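PDB 5IRI: Serine/threonine-protein kinase BRSK1 from Mus musculus, which phosphorylates serine and threonine side chains of proteins, probably tau among them, and ends in a KA1 domain linked to auto-inhibition of the kinase. Local coordinates for residues 100-105 with 118-123; 32-37 with 73-78; 14-19 with 107-112; 46-49 with 53-56; 39-44 with 113-118. All coordinates share one frame; numbering follows the deposited sequence.

Contact 1 (100-105 with 118-123); sequences VTFTLI and TIQAQL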
# COMPACT_ATOMS: atom_id res chain seq x y z
N VAL A 100 2.13 8.42 2.50
CA VAL A 100 2.15 6.96 2.53
C VAL A 100 3.07 6.50 1.41
O VAL A 100 2.84 6.81 0.24
CB VAL A 100 0.75 6.36 2.37
CG1 VAL A 100 0.79 4.86 2.56
CG2 VAL A 100 -0.22 6.96 3.37
N THR A 101 4.12 5.78 1.78
CA THR A 101 5.07 5.24 0.82
C THR A 101 4.77 3.76 0.60
O THR A 101 4.68 2.99 1.56
CB THR A 101 6.49 5.45 1.33
OG1 THR A 101 6.62 6.80 1.80
CG2 THR A 101 7.50 5.19 0.25
N PHE A 102 4.61 3.36 -0.66
CA PHE A 102 4.42 1.96 -1.05
C PHE A 102 5.71 1.51 -1.73
O PHE A 102 6.04 2.00 -2.81
CB PHE A 102 3.24 1.78 -1.99
CG PHE A 102 1.92 2.09 -1.37
CD1 PHE A 102 1.41 3.37 -1.41
CD2 PHE A 102 1.18 1.10 -0.77
CE1 PHE A 102 0.18 3.67 -0.84
CE2 PHE A 102 -0.06 1.40 -0.20
CZ PHE A 102 -0.55 2.70 -0.24
N THR A 103 6.41 0.57 -1.12
CA THR A 103 7.73 0.17 -1.59
C THR A 103 7.71 -1.28 -2.02
O THR A 103 7.36 -2.17 -1.23
CB THR A 103 8.76 0.35 -0.50
OG1 THR A 103 8.58 1.62 0.13
CG2 THR A 103 10.13 0.27 -1.09
N LEU A 104 8.10 -1.52 -3.27
CA LEU A 104 8.09 -2.88 -3.79
C LEU A 104 9.31 -3.63 -3.27
O LEU A 104 10.43 -3.14 -3.38
CB LEU A 104 8.08 -2.85 -5.31
CG LEU A 104 8.07 -4.18 -6.04
CD1 LEU A 104 6.93 -5.05 -5.56
CD2 LEU A 104 7.95 -3.90 -7.52
N ILE A 105 9.07 -4.79 -2.67
CA ILE A 105 10.13 -5.67 -2.19
C ILE A 105 10.43 -6.75 -3.21
O ILE A 105 11.59 -7.02 -3.52
CB ILE A 105 9.74 -6.29 -0.82
CG1 ILE A 105 9.62 -5.20 0.25
CG2 ILE A 105 10.77 -7.28 -0.36
CD1 ILE A 105 9.20 -5.72 1.60
N THR A 118 -5.88 0.04 -5.57
CA THR A 118 -6.93 -0.37 -4.65
C THR A 118 -6.73 0.26 -3.28
O THR A 118 -7.68 0.79 -2.69
CB THR A 118 -6.94 -1.89 -4.56
OG1 THR A 118 -6.98 -2.43 -5.89
CG2 THR A 118 -8.14 -2.36 -3.76
N ILE A 119 -5.49 0.28 -2.78
CA ILE A 119 -5.25 0.79 -1.44
C ILE A 119 -5.46 2.30 -1.39
O ILE A 119 -6.16 2.81 -0.51
CB ILE A 119 -3.84 0.40 -0.96
CG1 ILE A 119 -3.70 -1.11 -0.90
CG2 ILE A 119 -3.57 0.96 0.39
CD1 ILE A 119 -2.31 -1.56 -0.56
N GLN A 120 -4.86 3.04 -2.32
CA GLN A 120 -5.09 4.48 -2.37
C GLN A 120 -6.57 4.81 -2.47
O GLN A 120 -7.00 5.85 -1.97
CB GLN A 120 -4.36 5.10 -3.55
CG GLN A 120 -2.87 4.91 -3.54
CD GLN A 120 -2.20 5.77 -4.59
OE1 GLN A 120 -2.75 5.99 -5.66
NE2 GLN A 120 -1.02 6.27 -4.28
N ALA A 121 -7.35 3.96 -3.13
CA ALA A 121 -8.77 4.24 -3.31
C ALA A 121 -9.49 4.32 -1.98
O ALA A 121 -10.29 5.23 -1.75
CB ALA A 121 -9.40 3.18 -4.21
N GLN A 122 -9.23 3.37 -1.08
CA GLN A 122 -9.86 3.45 0.23
C GLN A 122 -9.37 4.66 0.98
O GLN A 122 -10.11 5.24 1.77
CB GLN A 122 -9.58 2.19 1.03
CG GLN A 122 -10.46 2.03 2.27
CD GLN A 122 -11.89 1.59 1.94
OE1 GLN A 122 -12.11 0.46 1.49
NE2 GLN A 122 -12.86 2.48 2.17
N LEU A 123 -8.13 5.08 0.70
CA LEU A 123 -7.51 6.19 1.40
C LEU A 123 -8.11 7.53 1.00
O LEU A 123 -7.88 8.52 1.69
CB LEU A 123 -6.00 6.16 1.15
CG LEU A 123 -5.20 5.37 2.19
CD1 LEU A 123 -3.73 5.31 1.87
CD2 LEU A 123 -5.40 6.03 3.54
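Phe102 and Val100 of strand 98-106 meet Ile119, Gln120 and Leu123 of helix 109-124, part of the helix-on-sheet layer that forms the core of the KA1 domain. The two short segments run nearly antiparallel, at 169°, with their axes 11.4 Å apart, a spacing that leaves room for interlocking side chains but not for backbone contact.

The aromatic contact comes first. With chi1 at -66°, CG of Phe102 lies anti to the carbonyl carbon and the ring reaches out from the sheet to the helix. Ile119 CG2 takes it at the ring edge, near the ring plane, 3.5 Å from Phe102 CZ, and the other branch, through Ile119 CD1, lies 3.7 Å from Phe102 CE2. Both branches of the isoleucine therefore touch the far end of the ring. On its other flank Phe102 CE1 approaches Gln120 CG at 4.3 Å, so the aliphatic part of the glutamine joins the packing while its amide is directed elsewhere, OE1 being hydrogen-bonded to Ser11 OG. Val116 and Phe112, earlier in the same helix, also touch the Phe102 ring.

The purely aliphatic contact is looser and lies one helical turn on. Leu123 is four residues after Ile119, the two joined by a 3.2 Å backbone bond from Leu123 N to Ile119 O, and Val100 is two residues before Phe102, so matched faces of helix and strand are used. Here the side chains reach out tip to tip, Val100 CG2 ending 4.2 Å from Leu123 CD1.

Contact 2 (32-37 with 73-78); sequences ADIVHA and FQVDIS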
# COMPACT_ATOMS: atom_id res chain seq x y z
N ALA A 32 -6.47 3.01 9.79
CA ALA A 32 -7.70 2.25 9.60
C ALA A 32 -7.92 1.92 8.13
O ALA A 32 -8.05 0.75 7.76
CB ALA A 32 -8.88 3.01 10.18
N ASP A 33 -7.91 2.95 7.27
CA ASP A 33 -8.17 2.77 5.85
C ASP A 33 -7.24 1.74 5.22
O ASP A 33 -7.68 0.90 4.42
CB ASP A 33 -8.04 4.10 5.12
CG ASP A 33 -9.26 4.98 5.25
OD1 ASP A 33 -10.38 4.46 5.47
OD2 ASP A 33 -9.10 6.20 5.11
N ILE A 34 -5.93 1.82 5.53
CA ILE A 34 -4.98 0.87 4.95
C ILE A 34 -5.32 -0.56 5.37
O ILE A 34 -5.29 -1.49 4.56
CB ILE A 34 -3.54 1.22 5.36
CG1 ILE A 34 -3.12 2.56 4.79
CG2 ILE A 34 -2.59 0.18 4.83
CD1 ILE A 34 -1.78 2.97 5.27
N VAL A 35 -5.62 -0.75 6.66
CA VAL A 35 -5.85 -2.11 7.15
C VAL A 35 -7.14 -2.67 6.58
O VAL A 35 -7.18 -3.82 6.14
CB VAL A 35 -5.84 -2.13 8.68
CG1 VAL A 35 -6.66 -3.27 9.19
CG2 VAL A 35 -4.40 -2.20 9.19
N HIS A 36 -8.20 -1.86 6.57
CA HIS A 36 -9.41 -2.24 5.85
C HIS A 36 -9.08 -2.71 4.44
O HIS A 36 -9.57 -3.76 4.00
CB HIS A 36 -10.38 -1.05 5.81
CG HIS A 36 -11.78 -1.41 5.40
ND1 HIS A 36 -12.29 -1.13 4.14
CD2 HIS A 36 -12.79 -2.00 6.08
CE1 HIS A 36 -13.54 -1.55 4.07
NE2 HIS A 36 -13.87 -2.09 5.23
N ALA A 37 -8.23 -1.97 3.73
CA ALA A 37 -7.87 -2.35 2.37
C ALA A 37 -7.13 -3.68 2.33
O ALA A 37 -7.41 -4.53 1.47
CB ALA A 37 -7.04 -1.24 1.73
N PHE A 73 5.32 -6.17 -0.62
CA PHE A 73 5.65 -4.76 -0.57
C PHE A 73 5.52 -4.26 0.85
O PHE A 73 5.02 -4.95 1.75
CB PHE A 73 4.77 -3.94 -1.52
CG PHE A 73 3.30 -3.99 -1.19
CD1 PHE A 73 2.53 -5.08 -1.56
CD2 PHE A 73 2.68 -2.94 -0.52
CE1 PHE A 73 1.18 -5.11 -1.27
CE2 PHE A 73 1.33 -2.98 -0.22
CZ PHE A 73 0.58 -4.07 -0.60
N GLN A 74 5.98 -3.03 1.05
CA GLN A 74 5.97 -2.40 2.35
C GLN A 74 5.20 -1.10 2.24
O GLN A 74 5.23 -0.44 1.20
CB GLN A 74 7.39 -2.14 2.82
CG GLN A 74 7.48 -1.45 4.14
CD GLN A 74 8.86 -1.57 4.77
OE1 GLN A 74 9.52 -2.61 4.70
NE2 GLN A 74 9.31 -0.49 5.39
N VAL A 75 4.52 -0.74 3.32
CA VAL A 75 3.76 0.50 3.42
C VAL A 75 4.26 1.25 4.63
O VAL A 75 4.27 0.71 5.74
CB VAL A 75 2.25 0.23 3.55
CG1 VAL A 75 1.50 1.54 3.71
CG2 VAL A 75 1.73 -0.56 2.37
N ASP A 76 4.67 2.51 4.43
CA ASP A 76 5.13 3.37 5.51
C ASP A 76 4.34 4.67 5.50
O ASP A 76 4.14 5.26 4.44
CB ASP A 76 6.61 3.68 5.38
CG ASP A 76 7.45 2.44 5.29
OD1 ASP A 76 7.49 1.84 4.18
OD2 ASP A 76 8.06 2.06 6.32
N ILE A 77 3.92 5.09 6.68
CA ILE A 77 3.22 6.35 6.89
C ILE A 77 4.17 7.30 7.58
O ILE A 77 4.85 6.90 8.53
CB ILE A 77 1.95 6.14 7.73
CG1 ILE A 77 1.16 4.94 7.23
CG2 ILE A 77 1.11 7.39 7.72
CD1 ILE A 77 0.14 4.48 8.19
N SER A 78 4.22 8.54 7.12
CA SER A 78 5.14 9.53 7.67
C SER A 78 4.46 10.88 7.77
O SER A 78 3.70 11.26 6.87
CB SER A 78 6.41 9.65 6.83
OG SER A 78 7.25 10.68 7.33
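Ile34, from the middle of helix 27-40, packs on Val75 and Ile77 of strand 71-79, where the first of the two KA1 helices lies over the antiparallel sheet. The CA atoms of Ile34 and Val75 are 8.9 Å apart, so the gap is bridged by side chains alone, and the buried area is small at 110 Å².

A single methyl does the touching. Ile34 CD1 stands 3.9 Å from Val75 CG1 and 3.8 Å from Ile77 CD1, and so settles between two residues that are neighbours on the same face of the strand. The two approaches differ: Ile34 and Ile77 reach out tip to tip, whereas Ile34 and Val75 pass alongside in opposite senses. Full extension of the isoleucine explains the reach, since its chi2 of 175° carries CD1 as far from the helix backbone as the chain allows. Val75 and Ile77 have further apolar neighbours here, Val75 on Phe102 and Phe38, Ile77 on Leu27 and Ile30.

The other face of the strand is polar. There Gln74 NE2 donates to Asp76 OD2 at 3.0 Å, with the oxygen in the amide plane and its syn lone pair used. Apolar residues under the helix and polar ones on the reverse fit a sheet covered by helices on one face, the layered alpha/beta architecture of KA1 domains.

Contact 3 (14-19 with 107-112); sequences KEEQIF and GPSRRF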
# COMPACT_ATOMS: atom_id res chain seq x y z
N LYS A 14 6.33 6.95 -8.79
CA LYS A 14 7.77 6.83 -9.05
C LYS A 14 8.07 5.35 -9.29
O LYS A 14 7.17 4.50 -9.39
CB LYS A 14 8.58 7.32 -7.85
CG LYS A 14 9.98 7.85 -8.21
CD LYS A 14 10.83 8.18 -6.97
CE LYS A 14 10.88 9.69 -6.67
NZ LYS A 14 12.00 10.03 -5.70
N GLU A 15 9.34 5.00 -9.41
CA GLU A 15 9.71 3.68 -9.87
C GLU A 15 9.96 2.78 -8.67
O GLU A 15 10.79 3.10 -7.81
CB GLU A 15 10.94 3.73 -10.79
CG GLU A 15 10.65 4.22 -12.23
CD GLU A 15 10.33 5.74 -12.33
OE1 GLU A 15 11.11 6.58 -11.79
OE2 GLU A 15 9.28 6.10 -12.95
N GLU A 16 9.21 1.67 -8.60
CA GLU A 16 9.29 0.67 -7.54
C GLU A 16 8.90 1.28 -6.19
O GLU A 16 8.87 0.59 -5.17
CB GLU A 16 10.70 0.05 -7.49
CG GLU A 16 11.34 -0.10 -8.88
CD GLU A 16 11.69 -1.54 -9.24
OE1 GLU A 16 12.62 -2.11 -8.64
OE2 GLU A 16 11.01 -2.09 -10.14
N GLN A 17 8.59 2.58 -6.20
CA GLN A 17 7.98 3.28 -5.08
C GLN A 17 6.82 4.12 -5.59
O GLN A 17 6.93 4.78 -6.63
CB GLN A 17 8.99 4.17 -4.36
CG GLN A 17 9.77 3.47 -3.26
CD GLN A 17 10.62 4.42 -2.41
OE1 GLN A 17 11.10 5.45 -2.89
NE2 GLN A 17 10.81 4.08 -1.14
N ILE A 18 5.71 4.08 -4.87
CA ILE A 18 4.55 4.92 -5.15
C ILE A 18 4.25 5.72 -3.89
O ILE A 18 4.29 5.17 -2.79
CB ILE A 18 3.34 4.07 -5.56
CG1 ILE A 18 3.70 3.20 -6.76
CG2 ILE A 18 2.16 4.96 -5.86
CD1 ILE A 18 2.52 2.51 -7.35
N PHE A 19 3.99 7.01 -4.04
CA PHE A 19 3.72 7.83 -2.88
C PHE A 19 2.30 8.37 -2.95
O PHE A 19 1.74 8.57 -4.02
CB PHE A 19 4.69 8.98 -2.76
CG PHE A 19 6.12 8.57 -2.70
CD1 PHE A 19 6.80 8.23 -3.84
CD2 PHE A 19 6.79 8.51 -1.50
CE1 PHE A 19 8.12 7.85 -3.80
CE2 PHE A 19 8.11 8.13 -1.46
CZ PHE A 19 8.77 7.80 -2.61
N GLY A 107 8.38 -9.19 -6.68
CA GLY A 107 7.21 -9.54 -7.45
C GLY A 107 6.96 -8.64 -8.65
O GLY A 107 7.70 -7.69 -8.94
N PRO A 108 5.88 -8.94 -9.37
CA PRO A 108 5.61 -8.25 -10.64
C PRO A 108 5.21 -6.79 -10.43
O PRO A 108 4.24 -6.48 -9.74
CB PRO A 108 4.48 -9.06 -11.25
CG PRO A 108 3.84 -9.72 -10.09
CD PRO A 108 4.93 -10.03 -9.14
N SER A 109 5.97 -5.91 -11.09
CA SER A 109 5.75 -4.47 -11.00
C SER A 109 4.30 -4.09 -11.33
O SER A 109 3.71 -3.24 -10.66
CB SER A 109 6.72 -3.78 -11.94
OG SER A 109 6.88 -2.42 -11.60
N ARG A 110 3.71 -4.72 -12.33
CA ARG A 110 2.39 -4.28 -12.78
C ARG A 110 1.31 -4.62 -11.76
O ARG A 110 0.43 -3.80 -11.47
CB ARG A 110 2.08 -4.86 -14.16
CG ARG A 110 2.80 -4.11 -15.28
CD ARG A 110 2.58 -2.59 -15.16
NE ARG A 110 3.38 -1.79 -16.09
CZ ARG A 110 4.46 -1.08 -15.75
NH1 ARG A 110 4.88 -1.07 -14.48
NH2 ARG A 110 5.11 -0.37 -16.66
N ARG A 111 1.32 -5.84 -11.21
CA ARG A 111 0.30 -6.12 -10.21
C ARG A 111 0.57 -5.38 -8.91
O ARG A 111 -0.34 -5.23 -8.09
CB ARG A 111 0.16 -7.61 -9.94
CG ARG A 111 -1.25 -7.92 -9.50
CD ARG A 111 -1.68 -9.34 -9.81
NE ARG A 111 -1.67 -9.67 -11.23
CZ ARG A 111 -2.07 -10.84 -11.71
NH1 ARG A 111 -2.53 -11.78 -10.89
NH2 ARG A 111 -2.02 -11.06 -13.03
N PHE A 112 1.79 -4.89 -8.72
CA PHE A 112 2.06 -3.98 -7.61
C PHE A 112 1.20 -2.74 -7.70
O PHE A 112 0.56 -2.35 -6.71
CB PHE A 112 3.54 -3.63 -7.60
CG PHE A 112 3.93 -2.62 -6.57
CD1 PHE A 112 3.57 -2.78 -5.25
CD2 PHE A 112 4.69 -1.52 -6.91
CE1 PHE A 112 3.94 -1.84 -4.31
CE2 PHE A 112 5.07 -0.59 -5.97
CZ PHE A 112 4.69 -0.74 -4.67
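Ile18 and Phe112 pass each other in opposite directions where strand 17-22 meets the opening turn of helix 109-124, the second helix on the KA1 sheet. The phenylalanine supplies most of the reach: its CG is anti to the backbone N, chi1 175°, and the ring extends from the helix to the strand. Its CE2 atom makes the closest approaches. Ile18 CG1 lies 4.1 Å from Phe112 CE2, at a slant that is neither squarely over the ring nor in its plane, and Glu16 O approaches Phe112 CE2 at the same 4.1 Å, also obliquely. That carbonyl is engaged on the sheet side by Leu104 of the adjacent strand, whose side chain touches the Phe112 ring as well, as do Val71 and Phe73.

The backbones come nearest at the start of the strand, with 7.1 Å between the CA atoms of Glu16 and Ser109, while the side chains there barely meet. Pro108 occupies the N-cap position of the helix, and the bond from Phe112 N to Pro108 O, 3.1 Å long, closes its first turn. Outermost, Glu16 OE2 stands 4.4 Å from Ser109 OG, too far for a hydrogen bond.

Contact 4 (46-49 with 53-56); sequences HSVL and SFRA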
# COMPACT_ATOMS: atom_id res chain seq x y z
N HIS A 46 -1.16 -9.47 5.51
CA HIS A 46 -0.22 -8.44 5.92
C HIS A 46 0.30 -8.71 7.33
O HIS A 46 -0.17 -9.59 8.04
CB HIS A 46 -0.87 -7.06 5.85
CG HIS A 46 -1.88 -6.81 6.92
ND1 HIS A 46 -3.18 -7.23 6.83
CD2 HIS A 46 -1.78 -6.14 8.09
CE1 HIS A 46 -3.85 -6.83 7.90
NE2 HIS A 46 -3.02 -6.17 8.68
N SER A 47 1.31 -7.92 7.70
CA SER A 47 1.88 -7.96 9.03
C SER A 47 2.15 -6.53 9.47
O SER A 47 2.28 -5.63 8.65
CB SER A 47 3.16 -8.78 9.07
OG SER A 47 4.04 -8.37 8.04
N VAL A 48 2.25 -6.34 10.79
CA VAL A 48 2.51 -5.03 11.39
C VAL A 48 3.99 -4.94 11.73
O VAL A 48 4.49 -5.71 12.55
CB VAL A 48 1.65 -4.79 12.63
CG1 VAL A 48 2.05 -3.50 13.30
CG2 VAL A 48 0.21 -4.79 12.28
N LEU A 49 4.68 -3.98 11.12
CA LEU A 49 6.10 -3.78 11.36
C LEU A 49 6.37 -2.78 12.47
O LEU A 49 7.44 -2.82 13.10
CB LEU A 49 6.75 -3.30 10.07
CG LEU A 49 8.24 -3.42 9.91
CD1 LEU A 49 8.76 -4.71 10.54
CD2 LEU A 49 8.47 -3.40 8.40
N SER A 53 4.10 1.29 10.16
CA SER A 53 4.50 0.68 8.90
C SER A 53 3.99 -0.75 8.84
O SER A 53 3.71 -1.39 9.86
CB SER A 53 6.00 0.72 8.70
OG SER A 53 6.64 -0.02 9.69
N PHE A 54 3.86 -1.25 7.62
CA PHE A 54 3.26 -2.54 7.39
C PHE A 54 4.03 -3.25 6.29
O PHE A 54 4.70 -2.61 5.48
CB PHE A 54 1.80 -2.41 6.95
CG PHE A 54 0.92 -1.69 7.93
CD1 PHE A 54 0.29 -2.37 8.96
CD2 PHE A 54 0.66 -0.33 7.77
CE1 PHE A 54 -0.55 -1.71 9.84
CE2 PHE A 54 -0.19 0.35 8.64
CZ PHE A 54 -0.80 -0.34 9.68
N ARG A 55 3.93 -4.58 6.28
CA ARG A 55 4.32 -5.37 5.13
C ARG A 55 3.11 -6.15 4.63
O ARG A 55 2.10 -6.30 5.33
CB ARG A 55 5.47 -6.31 5.45
CG ARG A 55 6.74 -5.60 5.83
CD ARG A 55 7.94 -6.22 5.13
NE ARG A 55 9.18 -5.52 5.46
CZ ARG A 55 10.01 -5.90 6.43
NH1 ARG A 55 9.74 -6.97 7.17
NH2 ARG A 55 11.11 -5.20 6.66
N ALA A 56 3.21 -6.63 3.40
CA ALA A 56 2.05 -7.21 2.76
C ALA A 56 2.50 -8.13 1.65
O ALA A 56 3.45 -7.81 0.92
CB ALA A 56 1.12 -6.13 2.20
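Ser47 and Arg55 face each other as an antiparallel hydrogen-bonded pair, joined by two nearly straight bonds: Ser47 N to Arg55 O at 3.0 Å (163° at the hydrogen) and Arg55 N to Ser47 O at 3.1 Å (161°). Two residues on, Leu49 N donates to Ser53 O at 3.0 Å, more bent at 149° as the strands near their connection. There Ser53 OG is hydrogen-bonded to Ser50 OG.

These bonds zip up the beta hairpin of strands 44-50 and 53-58, with 44-50 at the margin of the KA1 sheet. Val48 pairs with Phe54 between these bonds and His46 with Ala56 beyond them, both as non-hydrogen-bonded pairs whose side chains take the face that looks to helix 27-40. Val48 and Phe54 lie side by side, pointing the same way, and Val48 CG2 is 4.0 Å from Phe54 CE1, while Ser47 O sits at the edge of the phenylalanine ring, in its plane. His46 CD2 comes no nearer to Phe54 CD1 than 4.4 Å; the imidazole instead meets the ring of Phe38 on the helix.

On the reverse face Leu49 lies against the guanidinium of Arg55, its CD2 methyl 3.5 Å from Arg55 CZ and above the centre of the flat group. The arginine chain bends at its second torsion, and NE is hydrogen-bonded to Gln74 OE1 of the next strand, which helps to orient the plane that Leu49 covers.

Contact 5 (39-44 with 113-118); sequences LSIPSL and KRVVET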
# COMPACT_ATOMS: atom_id res chain seq x y z
N LEU A 39 -7.36 -6.20 4.40
CA LEU A 39 -8.35 -7.24 4.62
C LEU A 39 -9.19 -7.48 3.38
O LEU A 39 -9.32 -8.61 2.90
CB LEU A 39 -9.23 -6.85 5.80
CG LEU A 39 -8.79 -7.28 7.21
CD1 LEU A 39 -7.30 -7.58 7.34
CD2 LEU A 39 -9.19 -6.22 8.22
N SER A 40 -9.73 -6.40 2.81
CA SER A 40 -10.67 -6.52 1.70
C SER A 40 -10.03 -7.17 0.49
O SER A 40 -10.70 -7.90 -0.26
CB SER A 40 -11.19 -5.14 1.35
OG SER A 40 -10.61 -4.71 0.14
N ILE A 41 -8.75 -6.93 0.25
CA ILE A 41 -8.13 -7.61 -0.89
C ILE A 41 -7.95 -9.06 -0.53
O ILE A 41 -7.30 -9.40 0.48
CB ILE A 41 -6.81 -6.95 -1.30
CG1 ILE A 41 -7.06 -5.52 -1.78
CG2 ILE A 41 -6.17 -7.78 -2.38
CD1 ILE A 41 -5.82 -4.77 -2.19
N PRO A 42 -8.52 -9.98 -1.29
CA PRO A 42 -8.34 -11.40 -1.02
C PRO A 42 -7.02 -11.87 -1.62
O PRO A 42 -6.54 -11.32 -2.62
CB PRO A 42 -9.55 -12.05 -1.70
CG PRO A 42 -9.80 -11.14 -2.91
CD PRO A 42 -9.33 -9.73 -2.51
N SER A 43 -6.44 -12.88 -0.98
CA SER A 43 -5.09 -13.38 -1.23
C SER A 43 -4.02 -12.42 -0.75
O SER A 43 -2.83 -12.68 -0.94
CB SER A 43 -4.81 -13.70 -2.72
OG SER A 43 -4.68 -12.52 -3.50
N LEU A 44 -4.40 -11.30 -0.15
CA LEU A 44 -3.44 -10.37 0.43
C LEU A 44 -3.48 -10.54 1.94
O LEU A 44 -4.53 -10.36 2.57
CB LEU A 44 -3.73 -8.93 0.02
CG LEU A 44 -2.65 -7.94 0.48
CD1 LEU A 44 -2.38 -6.88 -0.57
CD2 LEU A 44 -3.04 -7.29 1.80
N LYS A 113 1.13 -2.12 -8.89
CA LYS A 113 0.37 -0.88 -9.07
C LYS A 113 -1.13 -1.08 -8.84
O LYS A 113 -1.77 -0.22 -8.24
CB LYS A 113 0.62 -0.29 -10.46
CG LYS A 113 1.08 1.18 -10.45
CD LYS A 113 0.00 2.15 -10.98
CE LYS A 113 -0.16 3.42 -10.10
NZ LYS A 113 -1.35 4.25 -10.48
N ARG A 114 -1.70 -2.21 -9.28
CA ARG A 114 -3.13 -2.45 -9.08
C ARG A 114 -3.48 -2.61 -7.60
O ARG A 114 -4.52 -2.13 -7.15
CB ARG A 114 -3.60 -3.71 -9.83
CG ARG A 114 -3.28 -3.80 -11.30
CD ARG A 114 -3.85 -2.63 -12.09
NE ARG A 114 -2.76 -1.78 -12.56
CZ ARG A 114 -2.02 -2.05 -13.63
NH1 ARG A 114 -1.04 -1.23 -13.99
NH2 ARG A 114 -2.26 -3.15 -14.34
N VAL A 115 -2.66 -3.36 -6.86
CA VAL A 115 -2.86 -3.48 -5.42
C VAL A 115 -2.77 -2.12 -4.76
O VAL A 115 -3.61 -1.74 -3.94
CB VAL A 115 -1.83 -4.45 -4.82
CG1 VAL A 115 -2.03 -4.54 -3.33
CG2 VAL A 115 -1.95 -5.81 -5.47
N VAL A 116 -1.72 -1.36 -5.10
CA VAL A 116 -1.53 -0.05 -4.48
C VAL A 116 -2.69 0.86 -4.83
O VAL A 116 -3.18 1.63 -3.98
CB VAL A 116 -0.18 0.54 -4.91
CG1 VAL A 116 -0.10 1.99 -4.52
CG2 VAL A 116 0.92 -0.22 -4.25
N GLU A 117 -3.17 0.78 -6.08
CA GLU A 117 -4.30 1.62 -6.50
C GLU A 117 -5.53 1.32 -5.66
O GLU A 117 -6.15 2.23 -5.09
CB GLU A 117 -4.60 1.39 -7.98
CG GLU A 117 -3.77 2.28 -8.87
CD GLU A 117 -3.74 1.80 -10.30
OE1 GLU A 117 -4.36 0.74 -10.60
OE2 GLU A 117 -3.10 2.50 -11.11
N THR A 118 -5.88 0.04 -5.57
CA THR A 118 -6.93 -0.37 -4.65
C THR A 118 -6.73 0.26 -3.28
O THR A 118 -7.68 0.79 -2.69
CB THR A 118 -6.94 -1.89 -4.56
OG1 THR A 118 -6.98 -2.43 -5.89
CG2 THR A 118 -8.14 -2.36 -3.76
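Ile41 extends fully toward helix 109-124: chi1 near -63° sets CG1 anti to the carbonyl carbon, and chi2 of 179° straightens the arm that ends in CD1. Thr118 answers with its methyl, since its CG2 is anti to the backbone N, and the two side chains meet tip to tip, Ile41 CD1 to Thr118 CG2 at 3.7 Å. The same CD1 also lies 4.0 Å from Val115 CG1, so it rests over residues three apart on the helix.

Leu44 comes in beside it and crosses Val115 at a slant, Leu44 CD1 to Val115 CG1 measuring 3.6 Å. Val115 CG1 is therefore shared by both hydrophobic partners. What brings Ile41 and Leu44 to one side is the type II beta turn that runs between them: Ile41 is the first residue to leave the helical conformation, and Leu44 begins the following strand. Phe73 of strand 71-79 touches both Leu44 and Val115 from the sheet side.

The threonine hydroxyl is used within its own helix. Thr118 OG1 donates to Arg114 O at 2.8 Å, and Thr118 N reaches that oxygen at 3.0 Å from the opposite face of the carbonyl plane. The hydroxyl bond restrains the side-chain rotation and leaves the methyl turned to Ile41. On another side of the helix Glu117 joins Lys113 and Arg114 in a salt-bridge network, with Lys113 NZ on OE2. Apolar contacts between the turn that follows helix 27-40 and the middle of helix 109-124, above a shared sheet, complete the two-helix layer of the KA1 fold.

Contacts 1 and 2 form the core: their centres are 7 Å apart, every touching residue is buried, and each sets one helix on one of two neighbouring strands, 98-106 or 71-79. Contacts 3 and 5 are only partly buried. They use helix 109-124, as contact 1 does, but join it to strand 17-22 and to the turn that leads from helix 27-40 into strand 44-50. All four rest on apolar side chains. Contact 4 differs in being held by backbone hydrogen bonds inside the sheet, at its margin, and buries more area, 420 Å² against 187 Å² in contact 1. Contacts 3 and 4 lie farthest apart, centres about 17 Å distant.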